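Local coordinates for protein copper induced nitroreductase D (Lactococcus lactis, PDB 2WQF) that binds flavin mononucleotide and probably acts as an FMN-dependent nitroreductase, a copper-induced enzyme involved in defence against oxidative stress, at residues T45-I50 with Q105-N110; D61-P66 with K163-P168; T98-E103 with E159-E164. All coordinates share one frame; numbering follows the deposited sequence.

How the interactions relate
The three contacts lie within one nitroreductase-family domain. Along the chain, strand 46-52 and helix 53-73 come first, strand 97-104 and helix 105-114 next, and helix 158-164 last. Interaction 1 and interaction 3 reach the same antiparallel sheet, through neighbouring strands 46-52 and 97-104, with centres about 12 Å apart. Interaction 2 and interaction 3 have centres about 7 Å apart and share helix 158-164, whose Lys163 and Glu164 belong to both. The centres of interactions 1 and 2 are about 18 Å apart, yet Leu49 packs on Trp165. Helices from distant parts of the chain are thus joined to one sheet. Interactions 1 and 2 also touch the second subunit of the dimer.

Interaction 1 (T45-I50 with Q105-N110); sequences TGRLLI and QAVVKN
Val107 has CG1 anti to its backbone N (chi1 175°), which turns this methyl to Thr45 and CG2 to Arg47. In Thr45, chi1 of 44° sets CG2 opposite the carbonyl carbon, where it faces the helix. That methyl meets Val107 CG1 at 3.6 Å, the two side chains crossing obliquely. Val108 CG2 comes in beside it, 4.2 Å from Thr45 CG2.

The Arg47 chain bends partway along and brings its guanidinium back beside the start of its own strand. Its NH2 lies 3.6 Å from Val107 CG2, approached obliquely. Its NH1 bonds to Gly46 O at 2.8 Å, from above the carbonyl plane. Thr45 O lies over one face of the guanidinium, toward its rim. A further bond from NH1 to Gln44 O and a salt bridge from NH2 to Asp104 OD2 help fix the group.

The contact seats helix 105-114 against the start of strand 46-52. Thr45 OG1 bonds to Glu103 on the adjacent strand 97-104. Helix 121-143 packs on Thr45 and Val108 through Ser126. Farther along strand 46-52, Leu48 to Ile50 pair with a parallel strand of the second subunit.

Interaction 2 (D61-P66 with K163-P168); sequences DEIVAP and KEWNLP
Ile63 reaches Trp165 with the end of its longer branch. CD1 lies 3.7 Å from CZ3 of the indole, and CH2 is next at 4.1 Å. The methyl therefore meets the six-membered ring at its far end, by an oblique approach. The Ile63 chain is extended beyond CB (chi2 176°), and this carries CD1 out from helix 53-73. Its other branch, CG2, packs on Ala160 of helix 158-164.

In Trp165, chi1 of -71° swings the indole back beside its own amide nitrogen. The bond to CB does not point at helix 53-73, but the indole is long enough to bring its benzo end to Ile63. Glu164 CG sits 3.4 Å above one face of the indole, over its centre. Glu164 CB also touches Ile63 CD1, at 4.2 Å. The isoleucine methyl thus bears on two consecutive residues.

This is the C-terminal end of helix 158-164, closed by a Schellman motif. Asn166, with positive phi, is its C-prime residue. Leu167 N bonds to Ala162 O, and Asn166 N makes a weak bond of 3.4 Å to Lys163 O. Trp165 is the first residue to leave helical backbone angles.

The Glu164 chain is bent at CG, and its OE2 forms a salt bridge with Lys58, which lies earlier in helix 53-73. Glu62 OE1 is 6.2 Å from Glu164 OE1, so these like charges are near each other but not in contact. The salt bridge to Lys58 would offset the charge of Glu164. Trp165 also packs on Leu49 and Leu51 of strand 46-52, and on Ala201 of the second subunit.

Interaction 3 (T98-E103 with E159-E164); sequences TILFFE and EAVAKE
Val161 meets Leu100 with both methyls and Phe102 with CG1 alone. Leu100 and Phe102 lie on the same side of strand 97-104. The contact lays helix 158-164 over one face of the antiparallel sheet in the nitroreductase-family domain. No hydrogen bond crosses it, and the three side chains that meet are all apolar and buried.

Leu100 and Val161 meet end on. Leu100 CD2 is 4.0 Å from Val161 CG1 and 4.1 Å from Val161 CG2. One leucine methyl therefore faces both branches of the valine. With chi1 at 165°, CG1 of Val161 extends away from the amide nitrogen and CG2 lies next to it, and both methyls are turned to the strand.

Phe102 meets the same valine in another way. The valine comes to the ring at a slant, and Val161 CG1 lies at the edge of the phenyl ring, near its plane. The ring is not stacked under the methyl: it offers the outer end of its edge.

Leu167 CD1 packs against both Phe102 CZ and Val161 CG1 and so fills in beside this pair. The Phe102 ring also meets Trp171 of strand 171-182, with the planes at about 55°, while Leu59 of helix 53-73 touches Val161, and Leu51 and Leu173 of the flanking strands touch Leu100. The FMN is some way off, about 13 Å from the Leu100 side chain. Val161 CG1 is the branch that serves both strand residues, and it stands 4.1 Å from Phe102 CZ.

Interaction 1 (T45-I50 with Q105-N110)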
loop_
_atom_site.group_PDB
_atom_site.type_symbol
_atom_site.label_atom_id
_atom_site.label_comp_id
_atom_site.label_asym_id
_atom_site.label_seq_id
_atom_site.Cartn_x
_atom_site.Cartn_y
_atom_site.Cartn_z
ATOM N N THR A 45 4.497 4.319 10.969
ATOM C CA THR A 45 5.856 3.805 10.999
ATOM C C THR A 45 6.738 4.272 9.844
ATOM O O THR A 45 7.945 4.064 9.867
ATOM C CB THR A 45 5.823 2.285 11.025
ATOM O OG1 THR A 45 4.865 1.831 10.077
ATOM C CG2 THR A 45 5.403 1.778 12.385
ATOM N N GLY A 46 6.142 4.921 8.843
ATOM C CA GLY A 46 6.886 5.368 7.675
ATOM C C GLY A 46 7.799 6.542 8.000
ATOM O O GLY A 46 7.426 7.442 8.768
ATOM N N ARG A 47 8.990 6.536 7.412
ATOM C CA ARG A 47 9.949 7.627 7.554
ATOM C C ARG A 47 10.466 7.945 6.158
ATOM O O ARG A 47 10.684 7.030 5.370
ATOM C CB ARG A 47 11.137 7.215 8.424
ATOM C CG ARG A 47 10.761 6.675 9.820
ATOM C CD ARG A 47 10.308 7.802 10.772
ATOM N NE ARG A 47 9.894 7.300 12.080
ATOM C CZ ARG A 47 8.636 7.030 12.438
ATOM N NH1 ARG A 47 7.625 7.222 11.600
ATOM N NH2 ARG A 47 8.393 6.561 13.659
ATOM N N LEU A 48 10.675 9.223 5.842
ATOM C CA LEU A 48 11.142 9.617 4.520
ATOM C C LEU A 48 12.405 10.459 4.601
ATOM O O LEU A 48 12.523 11.353 5.453
ATOM C CB LEU A 48 10.106 10.451 3.782
ATOM C CG LEU A 48 8.961 9.718 3.098
ATOM C CD1 LEU A 48 8.081 8.961 4.063
ATOM C CD2 LEU A 48 8.132 10.744 2.322
ATOM N N LEU A 49 13.322 10.170 3.688
ATOM C CA LEU A 49 14.423 11.048 3.363
ATOM C C LEU A 49 14.211 11.533 1.929
ATOM O O LEU A 49 14.167 10.730 0.996
ATOM C CB LEU A 49 15.745 10.296 3.487
ATOM C CG LEU A 49 16.991 11.058 3.052
ATOM C CD1 LEU A 49 17.213 12.293 3.923
ATOM C CD2 LEU A 49 18.192 10.110 3.107
ATOM N N ILE A 50 14.036 12.843 1.768
ATOM C CA ILE A 50 13.735 13.456 0.476
ATOM C C ILE A 50 14.966 14.207 0.002
ATOM O O ILE A 50 15.385 15.165 0.648
ATOM C CB ILE A 50 12.549 14.418 0.576
ATOM C CG1 ILE A 50 11.306 13.685 1.091
ATOM C CG2 ILE A 50 12.266 15.104 -0.755
ATOM C CD1 ILE A 50 10.184 14.623 1.599
ATOM N N GLN A 105 11.706 0.467 12.709
ATOM C CA GLN A 105 11.696 -0.811 13.410
ATOM C C GLN A 105 11.577 -0.668 14.925
ATOM O O GLN A 105 11.154 -1.605 15.604
ATOM C CB GLN A 105 12.964 -1.600 13.066
ATOM C CG GLN A 105 13.103 -1.869 11.562
ATOM C CD GLN A 105 11.870 -2.536 10.987
ATOM O OE1 GLN A 105 11.547 -3.680 11.327
ATOM N NE2 GLN A 105 11.174 -1.827 10.113
ATOM N N ALA A 106 11.951 0.490 15.455
ATOM C CA ALA A 106 11.822 0.709 16.892
ATOM C C ALA A 106 10.346 0.773 17.305
ATOM O O ALA A 106 9.932 0.256 18.350
ATOM C CB ALA A 106 12.566 1.974 17.311
ATOM N N VAL A 107 9.536 1.398 16.467
ATOM C CA VAL A 107 8.095 1.441 16.694
ATOM C C VAL A 107 7.478 0.049 16.515
ATOM O O VAL A 107 6.672 -0.390 17.326
ATOM C CB VAL A 107 7.416 2.460 15.750
ATOM C CG1 VAL A 107 5.905 2.410 15.896
ATOM C CG2 VAL A 107 7.912 3.869 16.061
ATOM N N VAL A 108 7.856 -0.649 15.442
ATOM C CA VAL A 108 7.357 -1.999 15.234
ATOM C C VAL A 108 7.632 -2.858 16.462
ATOM O O VAL A 108 6.746 -3.527 16.973
ATOM C CB VAL A 108 7.956 -2.648 13.959
ATOM C CG1 VAL A 108 7.517 -4.100 13.830
ATOM C CG2 VAL A 108 7.560 -1.856 12.724
ATOM N N LYS A 109 8.869 -2.817 16.938
ATOM C CA LYS A 109 9.275 -3.627 18.089
ATOM C C LYS A 109 8.478 -3.231 19.338
ATOM O O LYS A 109 8.077 -4.085 20.139
ATOM C CB LYS A 109 10.785 -3.473 18.332
ATOM C CG LYS A 109 11.355 -4.307 19.476
ATOM C CD LYS A 109 12.891 -4.198 19.532
ATOM C CE LYS A 109 13.511 -4.996 20.692
ATOM N NZ LYS A 109 13.425 -4.270 21.996
ATOM N N ASN A 110 8.273 -1.937 19.529
ATOM C CA ASN A 110 7.499 -1.460 20.677
ATOM C C ASN A 110 6.065 -1.976 20.653
ATOM O O ASN A 110 5.513 -2.354 21.693
ATOM C CB ASN A 110 7.490 0.063 20.702
ATOM C CG ASN A 110 8.785 0.639 21.216
ATOM O OD1 ASN A 110 9.584 -0.068 21.834
ATOM N ND2 ASN A 110 8.997 1.928 20.990
#

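Interaction 2 (D61-P66 with K163-P168)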
loop_
_atom_site.group_PDB
_atom_site.type_symbol
_atom_site.label_atom_id
_atom_site.label_comp_id
_atom_site.label_asym_id
_atom_site.label_seq_id
_atom_site.Cartn_x
_atom_site.Cartn_y
_atom_site.Cartn_z
ATOM N N ASP A 61 25.702 9.031 -7.619
ATOM C CA ASP A 61 27.084 8.967 -8.066
ATOM C C ASP A 61 28.006 8.382 -7.019
ATOM O O ASP A 61 28.935 7.648 -7.346
ATOM C CB ASP A 61 27.599 10.360 -8.408
ATOM C CG ASP A 61 27.235 10.797 -9.808
ATOM O OD1 ASP A 61 26.857 9.957 -10.654
ATOM O OD2 ASP A 61 27.336 12.006 -10.050
ATOM N N GLU A 62 27.748 8.711 -5.754
ATOM C CA GLU A 62 28.691 8.424 -4.691
ATOM C C GLU A 62 28.264 7.265 -3.816
ATOM O O GLU A 62 29.082 6.711 -3.080
ATOM C CB GLU A 62 28.904 9.674 -3.836
ATOM C CG GLU A 62 29.476 10.849 -4.621
ATOM C CD GLU A 62 29.980 11.960 -3.726
ATOM O OE1 GLU A 62 30.546 11.645 -2.656
ATOM O OE2 GLU A 62 29.820 13.141 -4.092
ATOM N N ILE A 63 26.995 6.875 -3.907
ATOM C CA ILE A 63 26.511 5.730 -3.138
ATOM C C ILE A 63 26.014 4.590 -4.012
ATOM O O ILE A 63 26.558 3.492 -3.957
ATOM C CB ILE A 63 25.426 6.155 -2.100
ATOM C CG1 ILE A 63 26.043 7.112 -1.086
ATOM C CG2 ILE A 63 24.814 4.947 -1.402
ATOM C CD1 ILE A 63 25.058 7.694 -0.061
ATOM N N VAL A 64 25.003 4.807 -4.839
ATOM C CA VAL A 64 24.425 3.671 -5.554
ATOM C C VAL A 64 25.414 3.058 -6.549
ATOM O O VAL A 64 25.610 1.848 -6.569
ATOM C CB VAL A 64 23.119 4.029 -6.261
ATOM C CG1 VAL A 64 22.564 2.801 -6.952
ATOM C CG2 VAL A 64 22.098 4.578 -5.277
ATOM N N ALA A 65 26.036 3.891 -7.377
ATOM C CA ALA A 65 26.963 3.393 -8.394
ATOM C C ALA A 65 28.121 2.578 -7.790
ATOM O O ALA A 65 28.352 1.433 -8.195
ATOM C CB ALA A 65 27.495 4.555 -9.251
ATOM N N PRO A 66 28.843 3.150 -6.808
ATOM C CA PRO A 66 29.935 2.361 -6.218
ATOM C C PRO A 66 29.469 1.088 -5.497
ATOM O O PRO A 66 30.146 0.069 -5.601
ATOM C CB PRO A 66 30.581 3.335 -5.226
ATOM C CG PRO A 66 30.165 4.695 -5.689
ATOM C CD PRO A 66 28.823 4.528 -6.293
ATOM N N LYS A 163 24.606 6.711 7.060
ATOM C CA LYS A 163 25.782 7.460 7.488
ATOM C C LYS A 163 25.803 8.865 6.896
ATOM O O LYS A 163 26.012 9.851 7.605
ATOM C CB LYS A 163 27.043 6.713 7.060
ATOM C CG LYS A 163 28.325 7.476 7.339
ATOM C CD LYS A 163 29.545 6.653 6.970
ATOM C CE LYS A 163 30.834 7.433 7.182
ATOM N NZ LYS A 163 32.027 6.651 6.754
ATOM N N GLU A 164 25.586 8.960 5.589
ATOM C CA GLU A 164 25.658 10.246 4.914
ATOM C C GLU A 164 24.632 11.253 5.466
ATOM O O GLU A 164 24.924 12.440 5.609
ATOM C CB GLU A 164 25.448 10.047 3.419
ATOM C CG GLU A 164 25.446 11.331 2.644
ATOM C CD GLU A 164 26.757 12.079 2.760
ATOM O OE1 GLU A 164 27.822 11.427 2.890
ATOM O OE2 GLU A 164 26.717 13.325 2.716
ATOM N N TRP A 165 23.422 10.782 5.766
ATOM C CA TRP A 165 22.350 11.675 6.220
ATOM C C TRP A 165 21.987 11.467 7.685
ATOM O O TRP A 165 20.966 11.969 8.146
ATOM C CB TRP A 165 21.122 11.567 5.287
ATOM C CG TRP A 165 21.437 12.202 3.946
ATOM C CD1 TRP A 165 21.473 13.532 3.679
ATOM C CD2 TRP A 165 21.827 11.542 2.723
ATOM N NE1 TRP A 165 21.863 13.756 2.387
ATOM C CE2 TRP A 165 22.081 12.551 1.772
ATOM C CE3 TRP A 165 21.971 10.207 2.342
ATOM C CZ2 TRP A 165 22.478 12.273 0.467
ATOM C CZ3 TRP A 165 22.369 9.929 1.033
ATOM C CH2 TRP A 165 22.615 10.962 0.114
ATOM N N ASN A 166 22.856 10.775 8.421
ATOM C CA ASN A 166 22.729 10.686 9.875
ATOM C C ASN A 166 21.376 10.168 10.311
ATOM O O ASN A 166 20.717 10.760 11.168
ATOM C CB ASN A 166 22.964 12.056 10.504
ATOM C CG ASN A 166 24.346 12.578 10.228
ATOM O OD1 ASN A 166 24.520 13.626 9.603
ATOM N ND2 ASN A 166 25.350 11.834 10.678
ATOM N N LEU A 167 20.963 9.068 9.702
ATOM C CA LEU A 167 19.675 8.484 9.996
ATOM C C LEU A 167 19.767 7.533 11.189
ATOM O O LEU A 167 20.795 6.890 11.414
ATOM C CB LEU A 167 19.172 7.707 8.792
ATOM C CG LEU A 167 19.089 8.471 7.475
ATOM C CD1 LEU A 167 18.588 7.530 6.388
ATOM C CD2 LEU A 167 18.210 9.720 7.589
ATOM N N PRO A 168 18.677 7.432 11.959
ATOM C CA PRO A 168 18.623 6.448 13.043
ATOM C C PRO A 168 18.793 5.028 12.529
ATOM O O PRO A 168 18.317 4.688 11.433
ATOM C CB PRO A 168 17.203 6.622 13.612
ATOM C CG PRO A 168 16.778 7.994 13.227
ATOM C CD PRO A 168 17.454 8.262 11.892
#

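Interaction 3 (T98-E103 with E159-E164)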
loop_
_atom_site.group_PDB
_atom_site.type_symbol
_atom_site.label_atom_id
_atom_site.label_comp_id
_atom_site.label_asym_id
_atom_site.label_seq_id
_atom_site.Cartn_x
_atom_site.Cartn_y
_atom_site.Cartn_z
ATOM N N THR A 98 14.967 12.042 -5.208
ATOM C CA THR A 98 14.694 10.662 -4.789
ATOM C C THR A 98 14.082 10.724 -3.390
ATOM O O THR A 98 14.607 11.381 -2.488
ATOM C CB THR A 98 15.946 9.749 -4.790
ATOM O OG1 THR A 98 16.548 9.768 -6.086
ATOM C CG2 THR A 98 15.587 8.329 -4.483
ATOM N N ILE A 99 12.964 10.033 -3.210
ATOM C CA ILE A 99 12.338 9.897 -1.905
ATOM C C ILE A 99 12.614 8.492 -1.390
ATOM O O ILE A 99 12.150 7.511 -1.975
ATOM C CB ILE A 99 10.833 10.141 -1.980
ATOM C CG1 ILE A 99 10.526 11.504 -2.616
ATOM C CG2 ILE A 99 10.172 9.983 -0.592
ATOM C CD1 ILE A 99 9.122 11.594 -3.226
ATOM N N LEU A 100 13.397 8.395 -0.321
ATOM C CA LEU A 100 13.718 7.107 0.295
ATOM C C LEU A 100 12.743 6.839 1.424
ATOM O O LEU A 100 12.584 7.640 2.338
ATOM C CB LEU A 100 15.158 7.070 0.796
ATOM C CG LEU A 100 16.217 7.197 -0.327
ATOM C CD1 LEU A 100 16.519 8.640 -0.650
ATOM C CD2 LEU A 100 17.502 6.477 0.073
ATOM N N PHE A 101 12.022 5.732 1.275
ATOM C CA PHE A 101 11.022 5.278 2.222
ATOM C C PHE A 101 11.591 4.251 3.159
ATOM O O PHE A 101 12.146 3.265 2.708
ATOM C CB PHE A 101 9.843 4.667 1.465
ATOM C CG PHE A 101 8.995 5.687 0.736
ATOM C CD1 PHE A 101 7.925 6.318 1.362
ATOM C CD2 PHE A 101 9.292 6.026 -0.577
ATOM C CE1 PHE A 101 7.155 7.227 0.675
ATOM C CE2 PHE A 101 8.519 6.913 -1.271
ATOM C CZ PHE A 101 7.457 7.532 -0.649
ATOM N N PHE A 102 11.412 4.483 4.463
ATOM C CA PHE A 102 11.881 3.587 5.505
ATOM C C PHE A 102 10.696 3.225 6.407
ATOM O O PHE A 102 9.690 3.938 6.454
ATOM C CB PHE A 102 12.956 4.231 6.399
ATOM C CG PHE A 102 14.128 4.839 5.670
ATOM C CD1 PHE A 102 15.386 4.256 5.744
ATOM C CD2 PHE A 102 13.992 6.034 4.991
ATOM C CE1 PHE A 102 16.497 4.845 5.096
ATOM C CE2 PHE A 102 15.069 6.610 4.335
ATOM C CZ PHE A 102 16.328 6.039 4.409
ATOM N N GLU A 103 10.834 2.126 7.143
ATOM C CA GLU A 103 9.892 1.763 8.196
ATOM C C GLU A 103 10.664 1.747 9.509
ATOM O O GLU A 103 11.740 1.124 9.607
ATOM C CB GLU A 103 9.273 0.391 7.928
ATOM C CG GLU A 103 8.241 0.421 6.799
ATOM C CD GLU A 103 6.995 1.222 7.200
ATOM O OE1 GLU A 103 6.455 0.947 8.296
ATOM O OE2 GLU A 103 6.568 2.138 6.431
ATOM N N GLU A 159 23.493 1.190 4.608
ATOM C CA GLU A 159 24.538 1.706 5.499
ATOM C C GLU A 159 25.040 3.081 5.059
ATOM O O GLU A 159 25.194 3.985 5.878
ATOM C CB GLU A 159 25.731 0.731 5.559
ATOM N N ALA A 160 25.312 3.234 3.762
ATOM C CA ALA A 160 25.920 4.457 3.251
ATOM C C ALA A 160 24.933 5.616 3.342
ATOM O O ALA A 160 25.299 6.761 3.614
ATOM C CB ALA A 160 26.381 4.251 1.809
ATOM N N VAL A 161 23.661 5.309 3.105
ATOM C CA VAL A 161 22.627 6.322 3.188
ATOM C C VAL A 161 22.471 6.771 4.640
ATOM O O VAL A 161 22.399 7.970 4.917
ATOM C CB VAL A 161 21.272 5.809 2.616
ATOM C CG1 VAL A 161 20.111 6.720 3.031
ATOM C CG2 VAL A 161 21.368 5.666 1.086
ATOM N N ALA A 162 22.428 5.817 5.567
ATOM C CA ALA A 162 22.245 6.158 6.993
ATOM C C ALA A 162 23.397 7.006 7.517
ATOM O O ALA A 162 23.196 7.903 8.325
ATOM C CB ALA A 162 22.107 4.909 7.848
ATOM N N LYS A 163 24.606 6.711 7.060
ATOM C CA LYS A 163 25.782 7.460 7.488
ATOM C C LYS A 163 25.803 8.865 6.896
ATOM O O LYS A 163 26.012 9.851 7.605
ATOM C CB LYS A 163 27.043 6.713 7.060
ATOM C CG LYS A 163 28.325 7.476 7.339
ATOM C CD LYS A 163 29.545 6.653 6.970
ATOM C CE LYS A 163 30.834 7.433 7.182
ATOM N NZ LYS A 163 32.027 6.651 6.754
ATOM N N GLU A 164 25.586 8.960 5.589
ATOM C CA GLU A 164 25.658 10.246 4.914
ATOM C C GLU A 164 24.632 11.253 5.466
ATOM O O GLU A 164 24.924 12.440 5.609
ATOM C CB GLU A 164 25.448 10.047 3.419
ATOM C CG GLU A 164 25.446 11.331 2.644
ATOM C CD GLU A 164 26.757 12.079 2.760
ATOM O OE1 GLU A 164 27.822 11.427 2.890
ATOM O OE2 GLU A 164 26.717 13.325 2.716
#